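Local coordinates for protein tylactone synthase starter module and modules 1 & 2 (PDB 2Z5L) that probably reduces the beta-keto group of a growing polyketide with a nicotinamide cofactor, as the first ketoreductase of the tylosin synthase, setting the chirality of the product, at residues V262-G267 and E285-T290; P336-H341 and L383-L388; A89-L94 and I126-A131. All blocks are in the same frame, centred on the assembly; numbering follows the deposited sequence.

Interaction 1 of 3, residues V262-G267 and E285-T290; sequences VLITGG and ERLVLT
Val288 O accepts a nearly straight hydrogen bond from Ile264 N, 2.9 Å away (N-H...O 172°). The CA-H of Leu263 makes a weaker contact with the same oxygen, Leu263 CA standing 3.5 Å from it. The amide of Val288 is used as well, its N lying 2.9 Å from Val262 O, so this residue is gripped at both its donor and its acceptor. Val262 N to Arg286 O and Thr290 N to Ile264 O extend the pattern, and the strand axes run parallel to within 20°. Helix 270-281 connects the two strands, making a beta-alpha-beta unit of the Rossmann fold. Gly267 opens a GxGxxG-type sequence, consistent with a dinucleotide-binding turn. That turn is tied to the second strand by Gly267 N, 3.1 Å from Thr290 O, and by a water that accepts from Gly266 N and also bonds Thr290 OG1. Thr290 carries its hydroxyl between its own N and carbonyl carbon (chi1 81°), which lays OG1 against CA and CB of Thr265. Leu287 runs alongside Val262, its CD2 3.5 Å from Val262 CB; Leu289 repeats this against Ile264, with CD2 3.8 Å from Ile264 CB. Leu279 and Ala276 of helix 270-281 cover this face. On the other face Leu263 CD1 meets Val288 CG1 at 3.6 Å, where Leu330 and Val331 of helix 324-333 pack against Val288 and Leu263.

Interaction 2 of 3, residues P336-H341 and L383-L388; sequences PNAVFH and LDAFVL
Phe340 and Val387 lie side by side and point the same way from adjacent parallel strands, with Phe340 CE1 3.4 Å from Val387 CG2. The ring reaches the valine because Phe340 CG is anti to its own carbonyl carbon (chi1 -70°). Farther back on that face, the CB atoms of Ala338 and Ala385 meet at 3.5 Å. On the other face Val339 CG2 touches Leu383 CD1 at 3.7 Å, and Leu388 CD2 lies against His341 CB. Val387 N reaches Val339 O at 2.8 Å, and His341 N reaches Val387 O at 2.9 Å, almost straight (178°). Val339 N binds Ala385 O at 2.8 Å from above the carbonyl plane, and the loop ends close through Asp384 N, 2.8 Å from Asn337 O. In the next shell, Met468 and Leu464 of helix 457-470 press on the Phe340 and Val387 face, while Leu373 and Ala370 of helix 356-376 cover the face with Val339, His341 and Leu388. These are central strands of the Rossmann fold of the ketoreductase domain. His341 is anchored at both ring nitrogens, ND1 by Thr265 OG1 and NE2 by Lys366 O, and Asn337 OD1 accepts from Thr261 N. The hydrogen bonds that can be assigned across the contact are thus all backbone to backbone, while the polar ends of Asn337 and His341 fasten this pair to its surroundings.

Interaction 3 of 3, residues A89-L94 and I126-A131; sequences AEVAEL and IALLQA
Val91 lies over Ala127, Leu128 and Ala131, while the Ala131 methyl sits against the backbone of Ala92, where segments 89-94 and 126-131 cross at -59°. The helices, 88-99 and 119-135, belong to the N-terminal half of the chain, where helices alternate with parallel strands in a manner consistent with the Rossmann-like structural subdomain of modular ketoreductases. The segment axes approach to 8.2 Å, consistent with the alanines at the closest point, where the CA atoms of Ala92 and Ala131 are 4.6 Å apart. These two residues present their methyls to each other, CB to CB 4.0 Å. The main bump from segment 89-94 is Val91, whose CB bond points at the other helix. Its two methyls diverge over helix 119-135. CG1, anti to the Val91 backbone N (chi1 -173°), settles 3.9 Å from Leu128 CA, close to the helix backbone, while CG2 faces Ala127 CB at 4.3 Å. The hollow they occupy is thus formed by Ala127, Leu128 and Ala131. Leu128 forms one wall: its side chain crosses that of Val91 at about a right angle, bringing CD1 to 4.1 Å from Val91 CG1, and it also leans on Leu95. Val82 and Ala86 touch Val91 from the loop before its helix. Helix 160-175 packs on another side of helix 119-135. The reciprocal bump is the methyl of Ala131, lodged over the backbone of the first helix, its CB 3.6 Å from Ala92 N and 3.7 Å from Ala92 CA.

Interactions 1 and 2 are strand pairings in one core, their centres about 10 Å apart, and they share a seam: strand 261-265 lies beside strand 338-341, with Leu263 O and Thr265 N probably bonded to Phe340 N and O, and Val262 packs on Phe340. Interaction 3 lies on the other side of the chain's centre, about 42 Å from interaction 1 and 40 Å from interaction 2, centre to centre, and touches neither. It is also buried, but covers only 181 Å², against 464 and 508 Å² for the strand pairs, and has no hydrogen bond across it. Paired backbones thus give way to methyl packing between helices; interaction 1 alone includes a glycine turn and a bridging water.

Interaction 1 of 3, residues V262-G267 and E285-T290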
ATOM      1  N   VAL A 262      -4.178 -20.254  16.712  1.00 32.28           N
ATOM      2  CA  VAL A 262      -3.902 -18.946  16.138  1.00 29.30           C
ATOM      3  C   VAL A 262      -2.494 -18.951  15.546  1.00 29.49           C
ATOM      4  O   VAL A 262      -1.511 -19.260  16.225  1.00 29.87           O
ATOM      5  CB  VAL A 262      -4.027 -17.819  17.197  1.00 28.78           C
ATOM      6  CG1 VAL A 262      -3.764 -16.472  16.558  1.00 25.72           C
ATOM      7  CG2 VAL A 262      -5.414 -17.836  17.824  1.00 26.70           C
ATOM      8  N   LEU A 263      -2.415 -18.655  14.256  1.00 25.88           N
ATOM      9  CA  LEU A 263      -1.145 -18.606  13.544  1.00 23.92           C
ATOM     10  C   LEU A 263      -0.683 -17.157  13.493  1.00 23.20           C
ATOM     11  O   LEU A 263      -1.435 -16.283  13.047  1.00 22.60           O
ATOM     12  CB  LEU A 263      -1.312 -19.116  12.114  1.00 20.53           C
ATOM     13  CG  LEU A 263      -0.093 -19.011  11.203  1.00 20.30           C
ATOM     14  CD1 LEU A 263       1.094 -19.782  11.813  1.00 21.57           C
ATOM     15  CD2 LEU A 263      -0.436 -19.603   9.824  1.00 26.61           C
ATOM     16  N   ILE A 264       0.546 -16.912  13.934  1.00 21.82           N
ATOM     17  CA  ILE A 264       1.105 -15.558  13.933  1.00 23.59           C
ATOM     18  C   ILE A 264       2.466 -15.507  13.249  1.00 22.85           C
ATOM     19  O   ILE A 264       3.445 -16.055  13.771  1.00 22.70           O
ATOM     20  CB  ILE A 264       1.300 -15.023  15.373  1.00 22.31           C
ATOM     21  CG1 ILE A 264      -0.048 -14.803  16.049  1.00 23.12           C
ATOM     22  CG2 ILE A 264       2.113 -13.726  15.339  1.00 21.70           C
ATOM     23  CD1 ILE A 264       0.060 -14.644  17.563  1.00 22.73           C
ATOM     24  N   THR A 265       2.547 -14.848  12.092  1.00 24.00           N
ATOM     25  CA  THR A 265       3.853 -14.757  11.443  1.00 23.65           C
ATOM     26  C   THR A 265       4.606 -13.575  12.067  1.00 25.21           C
ATOM     27  O   THR A 265       3.990 -12.694  12.683  1.00 26.09           O
ATOM     28  CB  THR A 265       3.756 -14.621   9.902  1.00 24.58           C
ATOM     29  OG1 THR A 265       3.278 -13.325   9.539  1.00 22.81           O
ATOM     30  CG2 THR A 265       2.793 -15.684   9.333  1.00 22.58           C
ATOM     31  N   GLY A 266       5.931 -13.580  11.955  1.00 24.88           N
ATOM     32  CA  GLY A 266       6.716 -12.529  12.563  1.00 23.47           C
ATOM     33  C   GLY A 266       6.424 -12.508  14.052  1.00 24.09           C
ATOM     34  O   GLY A 266       6.357 -11.456  14.686  1.00 22.54           O
ATOM     35  N   GLY A 267       6.245 -13.689  14.626  1.00 24.04           N
ATOM     36  CA  GLY A 267       5.945 -13.780  16.053  1.00 25.26           C
ATOM     37  C   GLY A 267       7.092 -13.436  17.006  1.00 26.23           C
ATOM     38  O   GLY A 267       6.865 -13.285  18.198  1.00 25.75           O
ATOM     39  N   GLU A 285      -6.255 -21.166  22.415  1.00 38.04           N
ATOM     40  CA  GLU A 285      -6.048 -22.557  22.793  1.00 37.68           C
ATOM     41  C   GLU A 285      -4.688 -23.028  22.297  1.00 35.86           C
ATOM     42  O   GLU A 285      -4.047 -23.884  22.906  1.00 34.96           O
ATOM     43  CB  GLU A 285      -7.136 -23.446  22.188  1.00 41.51           C
ATOM     44  CG  GLU A 285      -8.535 -23.175  22.708  1.00 47.01           C
ATOM     45  CD  GLU A 285      -9.545 -24.176  22.175  1.00 51.96           C
ATOM     46  OE1 GLU A 285      -9.269 -25.395  22.264  1.00 53.99           O
ATOM     47  OE2 GLU A 285     -10.611 -23.749  21.676  1.00 54.13           O
ATOM     48  N   ARG A 286      -4.256 -22.469  21.177  1.00 33.16           N
ATOM     49  CA  ARG A 286      -2.971 -22.828  20.618  1.00 32.21           C
ATOM     50  C   ARG A 286      -2.413 -21.678  19.789  1.00 31.47           C
ATOM     51  O   ARG A 286      -3.124 -21.044  19.006  1.00 31.56           O
ATOM     52  CB  ARG A 286      -3.091 -24.075  19.732  1.00 33.07           C
ATOM     53  CG  ARG A 286      -1.761 -24.589  19.165  1.00 35.19           C
ATOM     54  CD  ARG A 286      -1.965 -25.704  18.132  1.00 38.67           C
ATOM     55  NE  ARG A 286      -2.732 -26.831  18.665  1.00 42.02           N
ATOM     56  CZ  ARG A 286      -3.351 -27.730  17.905  1.00 44.19           C
ATOM     57  NH1 ARG A 286      -3.294 -27.641  16.582  1.00 44.39           N
ATOM     58  NH2 ARG A 286      -4.045 -28.706  18.464  1.00 47.88           N
ATOM     59  N   LEU A 287      -1.130 -21.412  19.978  1.00 28.32           N
ATOM     60  CA  LEU A 287      -0.461 -20.378  19.228  1.00 26.50           C
ATOM     61  C   LEU A 287       0.642 -21.063  18.457  1.00 24.48           C
ATOM     62  O   LEU A 287       1.334 -21.942  18.989  1.00 23.31           O
ATOM     63  CB  LEU A 287       0.151 -19.321  20.158  1.00 27.14           C
ATOM     64  CG  LEU A 287      -0.803 -18.337  20.838  1.00 29.45           C
ATOM     65  CD1 LEU A 287      -0.011 -17.297  21.667  1.00 30.86           C
ATOM     66  CD2 LEU A 287      -1.620 -17.624  19.775  1.00 31.26           C
ATOM     67  N   VAL A 288       0.774 -20.677  17.195  1.00 22.03           N
ATOM     68  CA  VAL A 288       1.806 -21.199  16.315  1.00 22.61           C
ATOM     69  C   VAL A 288       2.545 -19.965  15.826  1.00 23.18           C
ATOM     70  O   VAL A 288       1.975 -19.153  15.106  1.00 25.55           O
ATOM     71  CB  VAL A 288       1.178 -21.948  15.136  1.00 21.61           C
ATOM     72  CG1 VAL A 288       2.227 -22.279  14.110  1.00 17.29           C
ATOM     73  CG2 VAL A 288       0.521 -23.225  15.657  1.00 21.97           C
ATOM     74  N   LEU A 289       3.800 -19.822  16.235  1.00 22.76           N
ATOM     75  CA  LEU A 289       4.598 -18.667  15.876  1.00 24.03           C
ATOM     76  C   LEU A 289       5.678 -19.008  14.871  1.00 25.88           C
ATOM     77  O   LEU A 289       6.386 -20.005  15.019  1.00 28.51           O
ATOM     78  CB  LEU A 289       5.241 -18.085  17.137  1.00 23.58           C
ATOM     79  CG  LEU A 289       4.319 -17.948  18.348  1.00 23.43           C
ATOM     80  CD1 LEU A 289       5.161 -17.571  19.557  1.00 27.65           C
ATOM     81  CD2 LEU A 289       3.236 -16.921  18.098  1.00 25.84           C
ATOM     82  N   THR A 290       5.803 -18.190  13.835  1.00 24.59           N
ATOM     83  CA  THR A 290       6.836 -18.451  12.852  1.00 27.07           C
ATOM     84  C   THR A 290       7.819 -17.313  12.920  1.00 27.62           C
ATOM     85  O   THR A 290       7.444 -16.184  13.231  1.00 26.62           O
ATOM     86  CB  THR A 290       6.268 -18.543  11.437  1.00 26.90           C
ATOM     87  OG1 THR A 290       6.087 -17.228  10.910  1.00 31.24           O
ATOM     88  CG2 THR A 290       4.912 -19.258  11.457  1.00 30.87           C
TER
HETATM   89  O   HOH W   1       7.511 -14.860  10.013  1.00 30.01           O

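Interaction 2 of 3, residues P336-H341 and L383-L388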
ATOM      1  N   PRO A 336      -5.370 -23.491  11.285  1.00 33.60           N
ATOM      2  CA  PRO A 336      -5.706 -22.284  12.039  1.00 32.83           C
ATOM      3  C   PRO A 336      -7.128 -21.753  11.922  1.00 33.24           C
ATOM      4  O   PRO A 336      -7.764 -21.837  10.867  1.00 32.85           O
ATOM      5  CB  PRO A 336      -4.690 -21.281  11.519  1.00 33.98           C
ATOM      6  CG  PRO A 336      -4.641 -21.636  10.058  1.00 35.96           C
ATOM      7  CD  PRO A 336      -4.572 -23.158  10.090  1.00 32.92           C
ATOM      8  N   ASN A 337      -7.615 -21.204  13.031  1.00 32.28           N
ATOM      9  CA  ASN A 337      -8.937 -20.599  13.079  1.00 32.28           C
ATOM     10  C   ASN A 337      -8.763 -19.104  12.861  1.00 32.69           C
ATOM     11  O   ASN A 337      -9.709 -18.384  12.528  1.00 34.31           O
ATOM     12  CB  ASN A 337      -9.588 -20.845  14.437  1.00 35.42           C
ATOM     13  CG  ASN A 337      -9.775 -22.310  14.717  1.00 37.78           C
ATOM     14  OD1 ASN A 337      -9.249 -22.838  15.691  1.00 40.75           O
ATOM     15  ND2 ASN A 337     -10.528 -22.985  13.851  1.00 38.60           N
ATOM     16  N   ALA A 338      -7.536 -18.642  13.074  1.00 29.50           N
ATOM     17  CA  ALA A 338      -7.188 -17.239  12.888  1.00 25.89           C
ATOM     18  C   ALA A 338      -5.711 -17.118  12.496  1.00 23.64           C
ATOM     19  O   ALA A 338      -4.853 -17.814  13.048  1.00 22.27           O
ATOM     20  CB  ALA A 338      -7.465 -16.461  14.171  1.00 26.74           C
ATOM     21  N   VAL A 339      -5.434 -16.238  11.535  1.00 23.29           N
ATOM     22  CA  VAL A 339      -4.072 -15.986  11.058  1.00 22.69           C
ATOM     23  C   VAL A 339      -3.738 -14.510  11.233  1.00 25.74           C
ATOM     24  O   VAL A 339      -4.544 -13.647  10.895  1.00 25.85           O
ATOM     25  CB  VAL A 339      -3.914 -16.347   9.556  1.00 23.38           C
ATOM     26  CG1 VAL A 339      -2.508 -16.011   9.075  1.00 21.43           C
ATOM     27  CG2 VAL A 339      -4.187 -17.819   9.345  1.00 20.63           C
ATOM     28  N   PHE A 340      -2.559 -14.219  11.779  1.00 25.94           N
ATOM     29  CA  PHE A 340      -2.113 -12.833  11.971  1.00 25.18           C
ATOM     30  C   PHE A 340      -0.746 -12.688  11.290  1.00 24.57           C
ATOM     31  O   PHE A 340       0.241 -13.292  11.710  1.00 25.74           O
ATOM     32  CB  PHE A 340      -2.004 -12.506  13.459  1.00 25.32           C
ATOM     33  CG  PHE A 340      -3.339 -12.405  14.160  1.00 27.66           C
ATOM     34  CD1 PHE A 340      -4.013 -11.198  14.254  1.00 28.58           C
ATOM     35  CD2 PHE A 340      -3.918 -13.523  14.737  1.00 28.48           C
ATOM     36  CE1 PHE A 340      -5.239 -11.105  14.930  1.00 28.83           C
ATOM     37  CE2 PHE A 340      -5.139 -13.442  15.411  1.00 28.96           C
ATOM     38  CZ  PHE A 340      -5.798 -12.235  15.505  1.00 28.88           C
ATOM     39  N   HIS A 341      -0.692 -11.887  10.234  1.00 22.67           N
ATOM     40  CA  HIS A 341       0.541 -11.685   9.483  1.00 23.64           C
ATOM     41  C   HIS A 341       1.260 -10.407   9.896  1.00 24.54           C
ATOM     42  O   HIS A 341       0.903  -9.327   9.437  1.00 25.45           O
ATOM     43  CB  HIS A 341       0.220 -11.630   7.987  1.00 22.69           C
ATOM     44  CG  HIS A 341       1.427 -11.643   7.101  1.00 21.82           C
ATOM     45  ND1 HIS A 341       2.427 -12.582   7.222  1.00 25.36           N
ATOM     46  CD2 HIS A 341       1.788 -10.834   6.076  1.00 21.58           C
ATOM     47  CE1 HIS A 341       3.358 -12.350   6.310  1.00 25.61           C
ATOM     48  NE2 HIS A 341       2.994 -11.295   5.604  1.00 27.58           N
ATOM     49  N   LEU A 383     -11.081 -21.524   9.400  1.00 52.46           N
ATOM     50  CA  LEU A 383     -10.496 -20.182   9.413  1.00 51.84           C
ATOM     51  C   LEU A 383     -11.574 -19.099   9.441  1.00 49.93           C
ATOM     52  O   LEU A 383     -12.382 -19.006   8.526  1.00 50.10           O
ATOM     53  CB  LEU A 383      -9.612 -19.988   8.176  1.00 52.23           C
ATOM     54  CG  LEU A 383      -8.864 -18.662   8.030  1.00 53.68           C
ATOM     55  CD1 LEU A 383      -7.818 -18.542   9.124  1.00 54.41           C
ATOM     56  CD2 LEU A 383      -8.205 -18.604   6.655  1.00 54.57           C
ATOM     57  N   ASP A 384     -11.597 -18.283  10.486  1.00 48.31           N
ATOM     58  CA  ASP A 384     -12.593 -17.225  10.556  1.00 47.69           C
ATOM     59  C   ASP A 384     -11.930 -15.877  10.799  1.00 45.55           C
ATOM     60  O   ASP A 384     -12.597 -14.897  11.123  1.00 45.86           O
ATOM     61  CB  ASP A 384     -13.586 -17.496  11.682  1.00 52.09           C
ATOM     62  CG  ASP A 384     -12.977 -17.285  13.043  1.00 53.84           C
ATOM     63  OD1 ASP A 384     -12.020 -18.010  13.378  1.00 56.70           O
ATOM     64  OD2 ASP A 384     -13.444 -16.386  13.772  1.00 56.33           O
ATOM     65  N   ALA A 385     -10.610 -15.829  10.658  1.00 43.06           N
ATOM     66  CA  ALA A 385      -9.886 -14.586  10.860  1.00 39.92           C
ATOM     67  C   ALA A 385      -8.586 -14.575  10.066  1.00 38.38           C
ATOM     68  O   ALA A 385      -7.756 -15.474  10.188  1.00 35.84           O
ATOM     69  CB  ALA A 385      -9.615 -14.383  12.332  1.00 41.85           C
ATOM     70  N   PHE A 386      -8.433 -13.542   9.245  1.00 37.30           N
ATOM     71  CA  PHE A 386      -7.263 -13.353   8.399  1.00 35.21           C
ATOM     72  C   PHE A 386      -6.861 -11.879   8.575  1.00 35.21           C
ATOM     73  O   PHE A 386      -7.407 -10.979   7.924  1.00 35.04           O
ATOM     74  CB  PHE A 386      -7.659 -13.637   6.948  1.00 36.30           C
ATOM     75  CG  PHE A 386      -6.506 -13.948   6.039  1.00 35.13           C
ATOM     76  CD1 PHE A 386      -5.930 -15.211   6.021  1.00 33.99           C
ATOM     77  CD2 PHE A 386      -6.004 -12.973   5.183  1.00 35.34           C
ATOM     78  CE1 PHE A 386      -4.870 -15.500   5.154  1.00 32.17           C
ATOM     79  CE2 PHE A 386      -4.946 -13.253   4.315  1.00 33.90           C
ATOM     80  CZ  PHE A 386      -4.377 -14.518   4.301  1.00 30.53           C
ATOM     81  N   VAL A 387      -5.904 -11.635   9.458  1.00 33.76           N
ATOM     82  CA  VAL A 387      -5.472 -10.279   9.744  1.00 31.24           C
ATOM     83  C   VAL A 387      -4.126  -9.908   9.145  1.00 31.33           C
ATOM     84  O   VAL A 387      -3.108 -10.570   9.385  1.00 31.83           O
ATOM     85  CB  VAL A 387      -5.415 -10.065  11.264  1.00 32.03           C
ATOM     86  CG1 VAL A 387      -5.277  -8.594  11.582  1.00 32.52           C
ATOM     87  CG2 VAL A 387      -6.663 -10.638  11.898  1.00 30.08           C
ATOM     88  N   LEU A 388      -4.118  -8.835   8.366  1.00 30.35           N
ATOM     89  CA  LEU A 388      -2.883  -8.387   7.753  1.00 28.77           C
ATOM     90  C   LEU A 388      -2.493  -7.062   8.371  1.00 28.76           C
ATOM     91  O   LEU A 388      -3.323  -6.154   8.521  1.00 29.43           O
ATOM     92  CB  LEU A 388      -3.047  -8.254   6.232  1.00 26.43           C
ATOM     93  CG  LEU A 388      -3.545  -9.499   5.473  1.00 24.90           C
ATOM     94  CD1 LEU A 388      -3.711  -9.155   4.015  1.00 24.88           C
ATOM     95  CD2 LEU A 388      -2.573 -10.668   5.623  1.00 24.53           C
TER

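Interaction 3 of 3, residues A89-L94 and I126-A131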
ATOM      1  N   ALA A  89      18.381   2.325 -16.307  1.00 32.35           N
ATOM      2  CA  ALA A  89      19.402   2.706 -17.262  1.00 30.79           C
ATOM      3  C   ALA A  89      18.872   2.542 -18.679  1.00 28.95           C
ATOM      4  O   ALA A  89      19.133   3.378 -19.532  1.00 26.88           O
ATOM      5  CB  ALA A  89      20.662   1.846 -17.059  1.00 33.21           C
ATOM      6  N   GLU A  90      18.133   1.464 -18.936  1.00 29.25           N
ATOM      7  CA  GLU A  90      17.590   1.238 -20.273  1.00 30.19           C
ATOM      8  C   GLU A  90      16.491   2.251 -20.563  1.00 28.37           C
ATOM      9  O   GLU A  90      16.465   2.859 -21.630  1.00 27.21           O
ATOM     10  CB  GLU A  90      17.010  -0.168 -20.389  1.00 33.83           C
ATOM     11  CG  GLU A  90      17.974  -1.281 -20.009  1.00 42.08           C
ATOM     12  CD  GLU A  90      17.261  -2.577 -19.687  1.00 45.70           C
ATOM     13  OE1 GLU A  90      16.539  -3.095 -20.577  1.00 49.17           O
ATOM     14  OE2 GLU A  90      17.417  -3.079 -18.545  1.00 47.36           O
ATOM     15  N   VAL A  91      15.594   2.437 -19.603  1.00 25.57           N
ATOM     16  CA  VAL A  91      14.499   3.369 -19.793  1.00 28.21           C
ATOM     17  C   VAL A  91      15.021   4.790 -19.990  1.00 28.59           C
ATOM     18  O   VAL A  91      14.489   5.540 -20.812  1.00 29.07           O
ATOM     19  CB  VAL A  91      13.516   3.309 -18.612  1.00 28.22           C
ATOM     20  CG1 VAL A  91      12.294   4.165 -18.901  1.00 27.01           C
ATOM     21  CG2 VAL A  91      13.110   1.870 -18.370  1.00 28.34           C
ATOM     22  N   ALA A  92      16.066   5.165 -19.255  1.00 30.43           N
ATOM     23  CA  ALA A  92      16.634   6.505 -19.421  1.00 31.10           C
ATOM     24  C   ALA A  92      17.040   6.674 -20.894  1.00 32.39           C
ATOM     25  O   ALA A  92      16.742   7.697 -21.508  1.00 32.58           O
ATOM     26  CB  ALA A  92      17.856   6.693 -18.502  1.00 32.52           C
ATOM     27  N   GLU A  93      17.703   5.660 -21.458  1.00 32.96           N
ATOM     28  CA  GLU A  93      18.136   5.699 -22.863  1.00 34.93           C
ATOM     29  C   GLU A  93      16.998   5.865 -23.864  1.00 34.70           C
ATOM     30  O   GLU A  93      17.167   6.506 -24.909  1.00 33.52           O
ATOM     31  CB  GLU A  93      18.929   4.439 -23.224  1.00 38.15           C
ATOM     32  CG  GLU A  93      20.437   4.589 -23.081  1.00 44.60           C
ATOM     33  CD  GLU A  93      21.205   3.295 -23.338  1.00 49.34           C
ATOM     34  OE1 GLU A  93      21.009   2.673 -24.414  1.00 49.29           O
ATOM     35  OE2 GLU A  93      22.017   2.906 -22.457  1.00 51.62           O
ATOM     36  N   LEU A  94      15.843   5.282 -23.554  1.00 33.13           N
ATOM     37  CA  LEU A  94      14.687   5.385 -24.441  1.00 32.61           C
ATOM     38  C   LEU A  94      13.997   6.747 -24.336  1.00 33.71           C
ATOM     39  O   LEU A  94      13.468   7.259 -25.327  1.00 34.62           O
ATOM     40  CB  LEU A  94      13.682   4.275 -24.134  1.00 29.47           C
ATOM     41  CG  LEU A  94      14.113   2.845 -24.492  1.00 28.58           C
ATOM     42  CD1 LEU A  94      13.159   1.855 -23.847  1.00 26.33           C
ATOM     43  CD2 LEU A  94      14.118   2.672 -26.002  1.00 28.45           C
ATOM     44  N   ILE A 126       8.458   2.060 -11.721  1.00 24.09           N
ATOM     45  CA  ILE A 126       9.347   2.734 -10.789  1.00 24.28           C
ATOM     46  C   ILE A 126      10.590   3.158 -11.571  1.00 25.70           C
ATOM     47  O   ILE A 126      11.071   4.286 -11.428  1.00 25.01           O
ATOM     48  CB  ILE A 126       9.684   1.795  -9.587  1.00 22.54           C
ATOM     49  CG1 ILE A 126       8.448   1.712  -8.684  1.00 22.21           C
ATOM     50  CG2 ILE A 126      10.915   2.309  -8.809  1.00 20.73           C
ATOM     51  CD1 ILE A 126       8.559   0.751  -7.562  1.00 24.58           C
ATOM     52  N   ALA A 127      11.076   2.259 -12.429  1.00 24.66           N
ATOM     53  CA  ALA A 127      12.239   2.518 -13.274  1.00 25.91           C
ATOM     54  C   ALA A 127      12.012   3.746 -14.177  1.00 27.18           C
ATOM     55  O   ALA A 127      12.928   4.530 -14.402  1.00 28.76           O
ATOM     56  CB  ALA A 127      12.542   1.288 -14.138  1.00 22.65           C
ATOM     57  N   LEU A 128      10.793   3.896 -14.691  1.00 25.59           N
ATOM     58  CA  LEU A 128      10.454   5.026 -15.559  1.00 25.35           C
ATOM     59  C   LEU A 128      10.590   6.346 -14.809  1.00 26.67           C
ATOM     60  O   LEU A 128      11.139   7.316 -15.330  1.00 26.99           O
ATOM     61  CB  LEU A 128       9.016   4.904 -16.083  1.00 25.31           C
ATOM     62  CG  LEU A 128       8.362   6.147 -16.719  1.00 25.35           C
ATOM     63  CD1 LEU A 128       9.082   6.529 -18.006  1.00 29.21           C
ATOM     64  CD2 LEU A 128       6.905   5.864 -16.995  1.00 32.18           C
ATOM     65  N   LEU A 129      10.063   6.385 -13.591  1.00 27.19           N
ATOM     66  CA  LEU A 129      10.139   7.593 -12.777  1.00 27.93           C
ATOM     67  C   LEU A 129      11.592   7.925 -12.481  1.00 29.17           C
ATOM     68  O   LEU A 129      12.027   9.073 -12.650  1.00 29.96           O
ATOM     69  CB  LEU A 129       9.364   7.417 -11.463  1.00 26.47           C
ATOM     70  CG  LEU A 129       9.335   8.628 -10.521  1.00 25.85           C
ATOM     71  CD1 LEU A 129       8.936   9.867 -11.308  1.00 26.68           C
ATOM     72  CD2 LEU A 129       8.361   8.374  -9.385  1.00 23.28           C
ATOM     73  N   GLN A 130      12.337   6.914 -12.047  1.00 29.16           N
ATOM     74  CA  GLN A 130      13.754   7.070 -11.731  1.00 28.59           C
ATOM     75  C   GLN A 130      14.542   7.608 -12.903  1.00 29.72           C
ATOM     76  O   GLN A 130      15.475   8.414 -12.728  1.00 28.27           O
ATOM     77  CB  GLN A 130      14.373   5.736 -11.315  1.00 29.51           C
ATOM     78  CG  GLN A 130      13.791   5.130 -10.052  1.00 30.54           C
ATOM     79  CD  GLN A 130      14.360   3.750  -9.777  1.00 32.59           C
ATOM     80  OE1 GLN A 130      14.397   2.894 -10.667  1.00 34.18           O
ATOM     81  NE2 GLN A 130      14.808   3.524  -8.546  1.00 28.40           N
ATOM     82  N   ALA A 131      14.174   7.157 -14.097  1.00 28.88           N
ATOM     83  CA  ALA A 131      14.857   7.580 -15.312  1.00 30.22           C
ATOM     84  C   ALA A 131      14.568   9.036 -15.649  1.00 30.21           C
ATOM     85  O   ALA A 131      15.463   9.762 -16.082  1.00 31.30           O
ATOM     86  CB  ALA A 131      14.449   6.679 -16.474  1.00 29.43           C
TER